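Local coordinates for protein sulfite reductase [ferredoxin] (Mycobacterium tuberculosis, PDB 1ZJ8) that reduces sulfite to sulfide with electrons from ferredoxin, using a siroheme and a [4Fe-4S] cluster, at residues R177-S182 and W197-I202; K218-I223 and I233-F238; D251-G256 and A265-A270. One frame throughout, in Å; residues are numbered along the deposited sequence.

Contact 1: R177-S182 and W197-I202; sequences RVVLGS and WAIEEI
Val179 and Ile199 make the main apolar contact here, the two side chains running alongside each other and pointing opposite ways. Val179 CG1 rests on Ile199 CG1 at 3.8 Å, while Ile199 CG2 lies 4.0 Å from Val179 CB. The other methyl of the valine serves a second residue: CG2 reaches Ile202 CG2 at 4.2 Å, one helical turn further along. With CG1 anti to the backbone N (chi1 -177°), the fork of Val179 opens so that each branch meets its own isoleucine.

A second kind of contact sets a side chain against backbone. Ile199 stretches its CD1 along strand 176-181, ending 3.9 Å from Gly181 CA and also touching the carbonyl of Leu180; Gly181 brings no side chain into the path of that methyl.

Strand 176-181, helix 196-206 and strand 219-224 form a beta-alpha-beta unit, and this is the strand-to-helix layer of the crossover. The axes of the two segments run almost exactly antiparallel, at 172°, and approach to 9.5 Å. Ile199 and Ile202 also pack on Ile223 of strand 219-224, bridging the two parallel strands.

Polar links go to other partners, since no hydrogen bond joins helix and strand. Val179 N donates to Asp112 OD1 and Gly181 N to Gln142 OE1. Leu180 points away from the helix, and its side chain lies about 6 Å from the siroheme.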
loop_
_atom_site.group_PDB
_atom_site.type_symbol
_atom_site.label_atom_id
_atom_site.label_comp_id
_atom_site.label_asym_id
_atom_site.label_seq_id
_atom_site.Cartn_x
_atom_site.Cartn_y
_atom_site.Cartn_z
ATOM N N ARG A 177 -5.998 -5.970 6.736
ATOM C CA ARG A 177 -6.077 -4.662 6.107
ATOM C C ARG A 177 -6.857 -4.825 4.818
ATOM O O ARG A 177 -7.292 -5.929 4.507
ATOM C CB ARG A 177 -4.664 -4.125 5.830
ATOM C CG ARG A 177 -3.741 -4.098 7.059
ATOM C CD ARG A 177 -4.415 -3.324 8.191
ATOM N NE ARG A 177 -3.564 -3.087 9.353
ATOM C CZ ARG A 177 -2.614 -2.159 9.427
ATOM N NH1 ARG A 177 -2.322 -1.365 8.385
ATOM N NH2 ARG A 177 -1.923 -2.046 10.555
ATOM N N VAL A 178 -7.033 -3.728 4.076
ATOM C CA VAL A 178 -7.584 -3.788 2.714
ATOM C C VAL A 178 -7.163 -5.032 1.923
ATOM O O VAL A 178 -6.001 -5.401 1.890
ATOM C CB VAL A 178 -7.130 -2.592 1.822
ATOM C CG1 VAL A 178 -8.134 -1.483 1.831
ATOM C CG2 VAL A 178 -5.761 -2.111 2.213
ATOM N N VAL A 179 -8.117 -5.644 1.251
ATOM C CA VAL A 179 -7.805 -6.650 0.275
ATOM C C VAL A 179 -7.572 -5.947 -1.058
ATOM O O VAL A 179 -8.460 -5.243 -1.548
ATOM C CB VAL A 179 -8.986 -7.619 0.080
ATOM C CG1 VAL A 179 -8.593 -8.735 -0.908
ATOM C CG2 VAL A 179 -9.474 -8.181 1.421
ATOM N N LEU A 180 -6.396 -6.148 -1.651
ATOM C CA LEU A 180 -6.091 -5.520 -2.943
ATOM C C LEU A 180 -6.822 -6.241 -4.099
ATOM O O LEU A 180 -7.086 -7.448 -4.034
ATOM C CB LEU A 180 -4.578 -5.459 -3.176
ATOM C CG LEU A 180 -3.679 -4.888 -2.058
ATOM C CD1 LEU A 180 -2.207 -4.846 -2.512
ATOM C CD2 LEU A 180 -4.133 -3.523 -1.619
ATOM N N GLY A 181 -7.159 -5.482 -5.142
ATOM C CA GLY A 181 -7.726 -6.049 -6.371
ATOM C C GLY A 181 -7.243 -5.355 -7.638
ATOM O O GLY A 181 -6.835 -4.190 -7.595
ATOM N N SER A 182 -7.286 -6.068 -8.765
ATOM C CA SER A 182 -7.005 -5.451 -10.057
ATOM C C SER A 182 -7.923 -4.260 -10.273
ATOM O O SER A 182 -9.163 -4.396 -10.213
ATOM C CB SER A 182 -7.231 -6.419 -11.215
ATOM O OG SER A 182 -7.324 -5.720 -12.443
ATOM N N TRP A 197 -15.674 -11.281 -6.880
ATOM C CA TRP A 197 -16.542 -12.057 -6.015
ATOM C C TRP A 197 -15.868 -12.558 -4.735
ATOM O O TRP A 197 -16.496 -12.552 -3.666
ATOM C CB TRP A 197 -17.097 -13.265 -6.744
ATOM C CG TRP A 197 -18.066 -14.012 -5.913
ATOM C CD1 TRP A 197 -19.405 -13.779 -5.808
ATOM C CD2 TRP A 197 -17.783 -15.125 -5.061
ATOM N NE1 TRP A 197 -19.981 -14.687 -4.954
ATOM C CE2 TRP A 197 -19.002 -15.521 -4.473
ATOM C CE3 TRP A 197 -16.614 -15.835 -4.745
ATOM C CZ2 TRP A 197 -19.084 -16.591 -3.575
ATOM C CZ3 TRP A 197 -16.699 -16.901 -3.870
ATOM C CH2 TRP A 197 -17.925 -17.265 -3.293
ATOM N N ALA A 198 -14.623 -13.021 -4.829
ATOM C CA ALA A 198 -13.945 -13.559 -3.653
ATOM C C ALA A 198 -13.677 -12.456 -2.630
ATOM O O ALA A 198 -13.811 -12.673 -1.430
ATOM C CB ALA A 198 -12.643 -14.261 -4.045
ATOM N N ILE A 199 -13.284 -11.283 -3.119
ATOM C CA ILE A 199 -12.901 -10.159 -2.263
ATOM C C ILE A 199 -14.112 -9.706 -1.539
ATOM O O ILE A 199 -14.056 -9.394 -0.356
ATOM C CB ILE A 199 -12.358 -8.953 -3.080
ATOM C CG1 ILE A 199 -11.036 -9.351 -3.750
ATOM C CG2 ILE A 199 -12.230 -7.684 -2.182
ATOM C CD1 ILE A 199 -10.274 -8.221 -4.413
ATOM N N GLU A 200 -15.213 -9.657 -2.270
ATOM C CA GLU A 200 -16.444 -9.189 -1.712
ATOM C C GLU A 200 -16.938 -10.110 -0.636
ATOM O O GLU A 200 -17.346 -9.627 0.407
ATOM C CB GLU A 200 -17.457 -9.001 -2.825
ATOM C CG GLU A 200 -17.093 -7.804 -3.701
ATOM C CD GLU A 200 -18.196 -7.443 -4.679
ATOM O OE1 GLU A 200 -19.006 -8.332 -5.048
ATOM O OE2 GLU A 200 -18.249 -6.264 -5.084
ATOM N N GLU A 201 -16.857 -11.422 -0.860
ATOM C CA GLU A 201 -17.219 -12.414 0.176
ATOM C C GLU A 201 -16.335 -12.334 1.431
ATOM O O GLU A 201 -16.837 -12.389 2.559
ATOM C CB GLU A 201 -17.162 -13.836 -0.387
ATOM C CG GLU A 201 -18.410 -14.283 -1.107
ATOM C CD GLU A 201 -19.626 -14.123 -0.239
ATOM O OE1 GLU A 201 -19.528 -14.441 0.966
ATOM O OE2 GLU A 201 -20.674 -13.654 -0.751
ATOM N N ILE A 202 -15.026 -12.196 1.239
ATOM C CA ILE A 202 -14.115 -12.103 2.370
ATOM C C ILE A 202 -14.498 -10.928 3.271
ATOM O O ILE A 202 -14.486 -11.047 4.496
ATOM C CB ILE A 202 -12.638 -11.991 1.907
ATOM C CG1 ILE A 202 -12.113 -13.372 1.502
ATOM C CG2 ILE A 202 -11.748 -11.324 3.007
ATOM C CD1 ILE A 202 -10.866 -13.322 0.678
#

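Contact 2: K218-I223 and I233-F238. With SRM (siroheme), chain E.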
loop_
_atom_site.group_PDB
_atom_site.type_symbol
_atom_site.label_atom_id
_atom_site.label_comp_id
_atom_site.label_asym_id
_atom_site.label_seq_id
_atom_site.Cartn_x
_atom_site.Cartn_y
_atom_site.Cartn_z
ATOM N N LYS A 218 -0.528 -6.893 11.837
ATOM C CA LYS A 218 -1.226 -6.541 10.603
ATOM C C LYS A 218 -1.063 -7.646 9.551
ATOM O O LYS A 218 -0.053 -8.370 9.539
ATOM C CB LYS A 218 -0.738 -5.180 10.069
ATOM C CG LYS A 218 0.708 -5.132 9.597
ATOM C CD LYS A 218 1.024 -3.850 8.825
ATOM C CE LYS A 218 1.610 -2.742 9.706
ATOM N NZ LYS A 218 1.749 -1.450 8.949
ATOM N N TYR A 219 -2.068 -7.736 8.675
ATOM C CA TYR A 219 -2.222 -8.823 7.702
ATOM C C TYR A 219 -2.741 -8.304 6.361
ATOM O O TYR A 219 -3.865 -7.827 6.257
ATOM C CB TYR A 219 -3.209 -9.831 8.256
ATOM C CG TYR A 219 -3.385 -11.121 7.484
ATOM C CD1 TYR A 219 -2.468 -12.134 7.598
ATOM C CD2 TYR A 219 -4.514 -11.346 6.714
ATOM C CE1 TYR A 219 -2.644 -13.333 6.940
ATOM C CE2 TYR A 219 -4.704 -12.549 6.058
ATOM C CZ TYR A 219 -3.762 -13.550 6.178
ATOM O OH TYR A 219 -3.919 -14.767 5.540
ATOM N N LYS A 220 -1.910 -8.433 5.336
ATOM C CA LYS A 220 -2.139 -7.816 4.049
ATOM C C LYS A 220 -2.448 -8.866 2.984
ATOM O O LYS A 220 -1.715 -9.863 2.829
ATOM C CB LYS A 220 -0.901 -7.002 3.638
ATOM C CG LYS A 220 -0.767 -5.706 4.391
ATOM C CD LYS A 220 0.554 -4.996 4.113
ATOM C CE LYS A 220 0.551 -3.625 4.809
ATOM N NZ LYS A 220 1.888 -2.972 4.944
ATOM N N THR A 221 -3.495 -8.587 2.212
ATOM C CA THR A 221 -4.008 -9.527 1.241
ATOM C C THR A 221 -4.135 -8.891 -0.157
ATOM O O THR A 221 -4.552 -7.722 -0.304
ATOM C CB THR A 221 -5.360 -10.092 1.727
ATOM O OG1 THR A 221 -5.147 -10.841 2.931
ATOM C CG2 THR A 221 -6.001 -10.993 0.689
ATOM N N ALA A 222 -3.793 -9.687 -1.177
ATOM C CA ALA A 222 -3.963 -9.292 -2.559
ATOM C C ALA A 222 -4.639 -10.390 -3.408
ATOM O O ALA A 222 -4.206 -11.543 -3.396
ATOM C CB ALA A 222 -2.630 -8.940 -3.122
ATOM N N ILE A 223 -5.688 -10.022 -4.154
ATOM C CA ILE A 223 -6.406 -10.966 -5.030
ATOM C C ILE A 223 -6.690 -10.381 -6.431
ATOM O O ILE A 223 -7.429 -9.401 -6.531
ATOM C CB ILE A 223 -7.736 -11.391 -4.386
ATOM C CG1 ILE A 223 -7.477 -12.161 -3.086
ATOM C CG2 ILE A 223 -8.544 -12.260 -5.345
ATOM C CD1 ILE A 223 -8.716 -12.458 -2.310
ATOM N N ILE A 233 4.885 -9.247 -2.130
ATOM C CA ILE A 233 5.150 -8.651 -0.800
ATOM C C ILE A 233 3.899 -8.523 0.103
ATOM O O ILE A 233 3.870 -7.721 1.047
ATOM C CB ILE A 233 5.845 -7.277 -0.966
ATOM C CG1 ILE A 233 4.980 -6.302 -1.797
ATOM C CG2 ILE A 233 7.224 -7.458 -1.626
ATOM C CD1 ILE A 233 4.510 -5.083 -1.032
ATOM N N ASN A 234 2.868 -9.313 -0.186
ATOM C CA ASN A 234 1.679 -9.408 0.678
ATOM C C ASN A 234 1.778 -10.665 1.597
ATOM O O ASN A 234 2.483 -11.616 1.278
ATOM C CB ASN A 234 0.398 -9.435 -0.196
ATOM C CG ASN A 234 -0.038 -8.030 -0.680
ATOM O OD1 ASN A 234 -0.716 -7.315 0.038
ATOM N ND2 ASN A 234 0.312 -7.667 -1.914
ATOM N N ASP A 235 1.101 -10.651 2.741
ATOM C CA ASP A 235 1.084 -11.819 3.627
ATOM C C ASP A 235 0.465 -13.016 2.947
ATOM O O ASP A 235 0.863 -14.149 3.198
ATOM C CB ASP A 235 0.280 -11.536 4.888
ATOM C CG ASP A 235 0.910 -10.471 5.740
ATOM O OD1 ASP A 235 1.940 -10.775 6.389
ATOM O OD2 ASP A 235 0.384 -9.329 5.746
ATOM N N VAL A 236 -0.531 -12.758 2.107
ATOM C CA VAL A 236 -1.227 -13.823 1.376
ATOM C C VAL A 236 -1.715 -13.278 0.027
ATOM O O VAL A 236 -2.217 -12.162 -0.049
ATOM C CB VAL A 236 -2.419 -14.435 2.207
ATOM C CG1 VAL A 236 -3.510 -13.405 2.479
ATOM C CG2 VAL A 236 -3.013 -15.659 1.495
ATOM N N ALA A 237 -1.549 -14.057 -1.035
ATOM C CA ALA A 237 -1.957 -13.607 -2.363
ATOM C C ALA A 237 -2.610 -14.723 -3.190
ATOM O O ALA A 237 -2.155 -15.875 -3.185
ATOM C CB ALA A 237 -0.776 -13.013 -3.098
ATOM N N PHE A 238 -3.700 -14.372 -3.871
ATOM C CA PHE A 238 -4.365 -15.278 -4.804
ATOM C C PHE A 238 -4.276 -14.640 -6.193
ATOM O O PHE A 238 -4.951 -13.647 -6.472
ATOM C CB PHE A 238 -5.826 -15.490 -4.404
ATOM C CG PHE A 238 -6.013 -16.147 -3.060
ATOM C CD1 PHE A 238 -5.859 -15.422 -1.884
ATOM C CD2 PHE A 238 -6.384 -17.482 -2.973
ATOM C CE1 PHE A 238 -6.049 -16.027 -0.635
ATOM C CE2 PHE A 238 -6.577 -18.088 -1.745
ATOM C CZ PHE A 238 -6.410 -17.357 -0.569
HETATM FE FE SRM E . 2.293 1.614 6.283
HETATM C CHA SRM E . 2.940 2.301 9.566
HETATM C CHB SRM E . 1.720 4.867 5.730
HETATM C CHC SRM E . 1.632 0.946 3.167
HETATM C CHD SRM E . 4.785 -0.779 6.288
HETATM N NA SRM E . 2.132 3.222 7.459
HETATM C C1A SRM E . 2.306 3.299 8.797
HETATM C C2A SRM E . 1.763 4.555 9.406
HETATM C CMA SRM E . 0.401 4.291 9.971
HETATM C CDA SRM E . 2.718 5.191 10.378
HETATM C CEA SRM E . 2.476 5.058 11.848
HETATM O O3A SRM E . 2.491 3.931 12.352
HETATM O O4A SRM E . 2.259 6.055 12.552
HETATM C C3A SRM E . 1.687 5.426 8.198
HETATM C CAA SRM E . 0.491 6.316 8.149
HETATM C CBA SRM E . 0.967 7.573 8.827
HETATM C CCA SRM E . 0.288 8.776 8.257
HETATM O O1A SRM E . 0.102 8.837 7.022
HETATM O O2A SRM E . -0.094 9.676 9.044
HETATM C C4A SRM E . 1.832 4.465 7.067
HETATM N NB SRM E . 1.629 2.700 4.785
HETATM C C1B SRM E . 1.388 4.009 4.685
HETATM C C2B SRM E . 0.736 4.442 3.402
HETATM C CMB SRM E . -0.315 5.503 3.567
HETATM C CDB SRM E . 1.811 4.981 2.519
HETATM C CEB SRM E . 1.425 5.497 1.178
HETATM O O3B SRM E . 1.502 6.707 0.877
HETATM O O4B SRM E . 1.014 4.668 0.365
HETATM C C3B SRM E . 0.242 3.097 2.914
HETATM C CAB SRM E . -1.123 2.787 3.471
HETATM C CBB SRM E . -1.878 1.828 2.604
HETATM C CCB SRM E . -3.125 1.367 3.303
HETATM O O1B SRM E . -4.224 1.824 2.996
HETATM O O2B SRM E . -3.083 0.503 4.173
HETATM C C4B SRM E . 1.195 2.185 3.638
HETATM N NC SRM E . 3.121 0.450 4.981
HETATM C C1C SRM E . 2.599 0.158 3.772
HETATM C C2C SRM E . 3.361 -0.742 3.039
HETATM C CDC SRM E . 3.274 -1.111 1.596
HETATM C CEC SRM E . 2.365 -2.180 1.129
HETATM O O3C SRM E . 1.519 -2.670 1.911
HETATM O O4C SRM E . 2.521 -2.540 -0.047
HETATM C C3C SRM E . 4.282 -1.172 3.947
HETATM C CAC SRM E . 5.293 -2.187 3.527
HETATM C CBC SRM E . 4.874 -3.617 3.255
HETATM C CCC SRM E . 4.732 -4.345 4.580
HETATM O O1C SRM E . 3.779 -4.075 5.360
HETATM O O2C SRM E . 5.616 -5.196 4.856
HETATM C C4C SRM E . 4.080 -0.496 5.123
HETATM N ND SRM E . 3.353 0.678 7.731
HETATM C C1D SRM E . 4.412 -0.102 7.463
HETATM C C2D SRM E . 5.223 -0.181 8.611
HETATM C CAD SRM E . 6.096 -1.384 8.917
HETATM C CBD SRM E . 5.528 -2.488 9.754
HETATM C CCD SRM E . 6.250 -3.779 10.013
HETATM O O1D SRM E . 5.733 -4.818 9.547
HETATM O O2D SRM E . 7.327 -3.808 10.666
HETATM C C3D SRM E . 4.604 0.588 9.582
HETATM C CDD SRM E . 4.832 0.459 11.064
HETATM C CED SRM E . 4.237 -0.656 11.895
HETATM O O3D SRM E . 3.346 -1.381 11.453
HETATM O O4D SRM E . 4.631 -0.874 13.050
HETATM C C4D SRM E . 3.448 1.111 9.025
#
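Ile223 and Phe238 lie side by side and point the same way, with Ile223 CG1 3.8 Å from Phe238 CD1. They belong to the tightly knit end of the contact, where the backbones zip together. Ala222 N donates to Val236 O at 3.1 Å and Ala222 O accepts from Phe238 N at 2.9 Å, so one residue grips both neighbours of Ala237. Val236 N to Lys220 O, at 3.2 Å, continues the ladder.

This is parallel pairing of strands 219-224 and 236-243 inside a mixed six-stranded sheet. Helix 277-291 covers the face bearing Thr221, Val236 and Phe238; Trp281 on it donates NE1 to Thr221 OG1. A chi1 of -173° brings the Tyr219 ring obliquely alongside Val236, CZ to CG1 3.7 Å, and near Asp235 CB.

Toward the siroheme the regular ladder gives way to the loop 233-235, and side chains carry more of the contact. Asp235 OD2 accepts from Lys220 N, modelled too short to trust in detail, and makes a salt bridge with Arg301. Asn234 packs its amide on the methyl of Ala222, CG to CB 3.7 Å, while OD1 accepts from Arg141. The side chains of Lys218 and Lys220 extend into the siroheme pocket. Lys220 gives a weak bond from NZ to siroheme O3C, 3.1 Å; its exact position is uncertain, as is that of Lys218 CE. Ile233 CD1 lies 3.4 Å from siroheme O4C.

Contact 3: D251-G256 and A265-A270; sequences DLWVGG and AQRVGA
Arg267 lies across the indole of Trp253 and meets the carboxylate of Asp251 beyond it. The aliphatic part does the first job: CG sits over one face of the ring, 3.8 Å from the centroid of the six-membered ring, in a CH-pi contact. The chain then bends at chi3 (47°), which swings the guanidinium off the indole, and the two planes end 63° apart.

The grip on Asp251 is side-on, through NE and one terminal nitrogen. Arg267 NE reaches Asp251 OD2 at 2.7 Å on its syn side, tilted somewhat out of the carboxylate plane, and Arg267 NH2 reaches Asp251 OD1 at 3.1 Å from above that plane. Because the two flat groups are turned 62° to each other, this salt bridge is far from the coplanar form. Trp253 NE1 also donates to Asp251 OD2, at 3.0 Å, arriving from the face opposite to Arg267 NE.

The backbone is a beta hairpin of strands 249-254 and 266-272. Trp253 and Arg267 are a non-hydrogen-bonded pair, Val254 and Gln266 a hydrogen-bonded one, with Gln266 N to Val254 O at 2.7 Å. Leu252 O then accepts from Val268 N, but Leu252 N gives to Ala270 O, leaving an extra residue in strand 266-272: a beta bulge, with Gly269 supplying its positive phi. Leu252 CG and Val268 CG2 meet at 3.7 Å, and helix 311-323 packs on Val268.

Donors to both oxygens of Asp251, two of them on Asp251 OD2 from opposite faces, should hold the carboxylate's rotation and probably favour its ionised form. Separately, Arg267 NH2 donates to Gly330 O, linking the hairpin to the residue just beyond strand 328-329, the next strand of the sheet.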
loop_
_atom_site.group_PDB
_atom_site.type_symbol
_atom_site.label_atom_id
_atom_site.label_comp_id
_atom_site.label_asym_id
_atom_site.label_seq_id
_atom_site.Cartn_x
_atom_site.Cartn_y
_atom_site.Cartn_z
ATOM N N ASP A 251 -3.624 -19.077 -8.097
ATOM C CA ASP A 251 -2.422 -19.638 -7.490
ATOM C C ASP A 251 -2.165 -18.948 -6.134
ATOM O O ASP A 251 -2.316 -17.734 -6.003
ATOM C CB ASP A 251 -1.242 -19.492 -8.471
ATOM C CG ASP A 251 0.088 -19.848 -7.857
ATOM O OD1 ASP A 251 0.107 -20.648 -6.893
ATOM O OD2 ASP A 251 1.125 -19.321 -8.336
ATOM N N LEU A 252 -1.802 -19.732 -5.123
ATOM C CA LEU A 252 -1.710 -19.228 -3.755
ATOM C C LEU A 252 -0.277 -18.907 -3.401
ATOM O O LEU A 252 0.607 -19.748 -3.565
ATOM C CB LEU A 252 -2.263 -20.257 -2.771
ATOM C CG LEU A 252 -2.175 -19.957 -1.270
ATOM C CD1 LEU A 252 -2.718 -18.589 -0.931
ATOM C CD2 LEU A 252 -2.903 -21.019 -0.442
ATOM N N TRP A 253 -0.061 -17.677 -2.936
ATOM C CA TRP A 253 1.217 -17.209 -2.439
ATOM C C TRP A 253 1.055 -16.825 -0.966
ATOM O O TRP A 253 -0.016 -16.356 -0.546
ATOM C CB TRP A 253 1.676 -15.986 -3.232
ATOM C CG TRP A 253 2.094 -16.262 -4.642
ATOM C CD1 TRP A 253 1.349 -16.821 -5.604
ATOM C CD2 TRP A 253 3.368 -15.969 -5.235
ATOM N NE1 TRP A 253 2.070 -16.918 -6.773
ATOM C CE2 TRP A 253 3.308 -16.389 -6.577
ATOM C CE3 TRP A 253 4.559 -15.410 -4.753
ATOM C CZ2 TRP A 253 4.380 -16.267 -7.461
ATOM C CZ3 TRP A 253 5.633 -15.276 -5.639
ATOM C CH2 TRP A 253 5.530 -15.707 -6.983
ATOM N N VAL A 254 2.135 -16.995 -0.201
ATOM C CA VAL A 254 2.142 -16.717 1.222
ATOM C C VAL A 254 3.541 -16.246 1.657
ATOM O O VAL A 254 4.555 -16.639 1.045
ATOM C CB VAL A 254 1.684 -17.991 1.993
ATOM C CG1 VAL A 254 2.452 -18.190 3.297
ATOM C CG2 VAL A 254 0.172 -17.946 2.259
ATOM N N GLY A 255 3.589 -15.399 2.697
ATOM C CA GLY A 255 4.841 -15.107 3.445
ATOM C C GLY A 255 5.601 -13.817 3.141
ATOM O O GLY A 255 6.812 -13.756 3.344
ATOM N N GLY A 256 4.895 -12.775 2.692
ATOM C CA GLY A 256 5.534 -11.568 2.146
ATOM C C GLY A 256 5.547 -10.376 3.070
ATOM O O GLY A 256 4.765 -10.311 4.012
ATOM N N ALA A 265 7.193 -13.263 -0.676
ATOM C CA ALA A 265 6.212 -14.327 -0.516
ATOM C C ALA A 265 6.466 -15.413 -1.562
ATOM O O ALA A 265 6.959 -15.141 -2.655
ATOM C CB ALA A 265 4.772 -13.780 -0.615
ATOM N N GLN A 266 6.129 -16.650 -1.189
ATOM C CA GLN A 266 6.502 -17.849 -1.951
ATOM C C GLN A 266 5.281 -18.723 -2.267
ATOM O O GLN A 266 4.360 -18.827 -1.468
ATOM C CB GLN A 266 7.507 -18.664 -1.149
ATOM C CG GLN A 266 8.508 -17.812 -0.363
ATOM C CD GLN A 266 9.221 -18.620 0.687
ATOM O OE1 GLN A 266 9.999 -19.538 0.370
ATOM N NE2 GLN A 266 8.938 -18.305 1.959
ATOM N N ARG A 267 5.313 -19.359 -3.432
ATOM C CA ARG A 267 4.241 -20.218 -3.887
ATOM C C ARG A 267 4.016 -21.422 -2.979
ATOM O O ARG A 267 4.918 -22.201 -2.712
ATOM C CB ARG A 267 4.559 -20.742 -5.286
ATOM C CG ARG A 267 4.696 -19.660 -6.326
ATOM C CD ARG A 267 4.411 -20.156 -7.725
ATOM N NE ARG A 267 3.177 -20.952 -7.774
ATOM C CZ ARG A 267 3.114 -22.262 -8.024
ATOM N NH1 ARG A 267 4.210 -22.974 -8.237
ATOM N NH2 ARG A 267 1.940 -22.878 -8.045
ATOM N N VAL A 268 2.778 -21.601 -2.555
ATOM C CA VAL A 268 2.390 -22.789 -1.820
ATOM C C VAL A 268 2.363 -24.013 -2.756
ATOM O O VAL A 268 2.422 -25.155 -2.294
ATOM C CB VAL A 268 1.022 -22.569 -1.155
ATOM C CG1 VAL A 268 0.556 -23.838 -0.440
ATOM C CG2 VAL A 268 1.093 -21.363 -0.184
ATOM N N GLY A 269 2.284 -23.752 -4.066
ATOM C CA GLY A 269 2.226 -24.794 -5.095
ATOM C C GLY A 269 0.808 -25.238 -5.420
ATOM O O GLY A 269 0.617 -26.300 -6.031
ATOM N N ALA A 270 -0.169 -24.395 -5.062
ATOM C CA ALA A 270 -1.581 -24.765 -5.048
ATOM C C ALA A 270 -2.397 -23.958 -6.047
ATOM O O ALA A 270 -2.111 -22.776 -6.289
ATOM C CB ALA A 270 -2.159 -24.573 -3.645
#

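All three contacts reach one mixed sheet, in which contact 2 is central. Strand 176-181 of contact 1 is the neighbour of strand 219-224 of contact 2: Arg177 N and Leu180 N are probably hydrogen-bonded to Tyr219 O and Thr221 O. On the other side Ala237 O and Asp235 O take probable bonds from Trp253 N and Gly255 N of contact 3. Contacts 1 and 3 do not touch, their centres about 17 Å apart. The touching residues of contacts 1 and 2 are buried; contact 3 has partly exposed ones. The chemistry follows: apolar side-chain packing without hydrogen bonds between helix and sheet, backbone ladder plus cofactor-facing lysines in the middle, and a salt bridge with an indole in the hairpin.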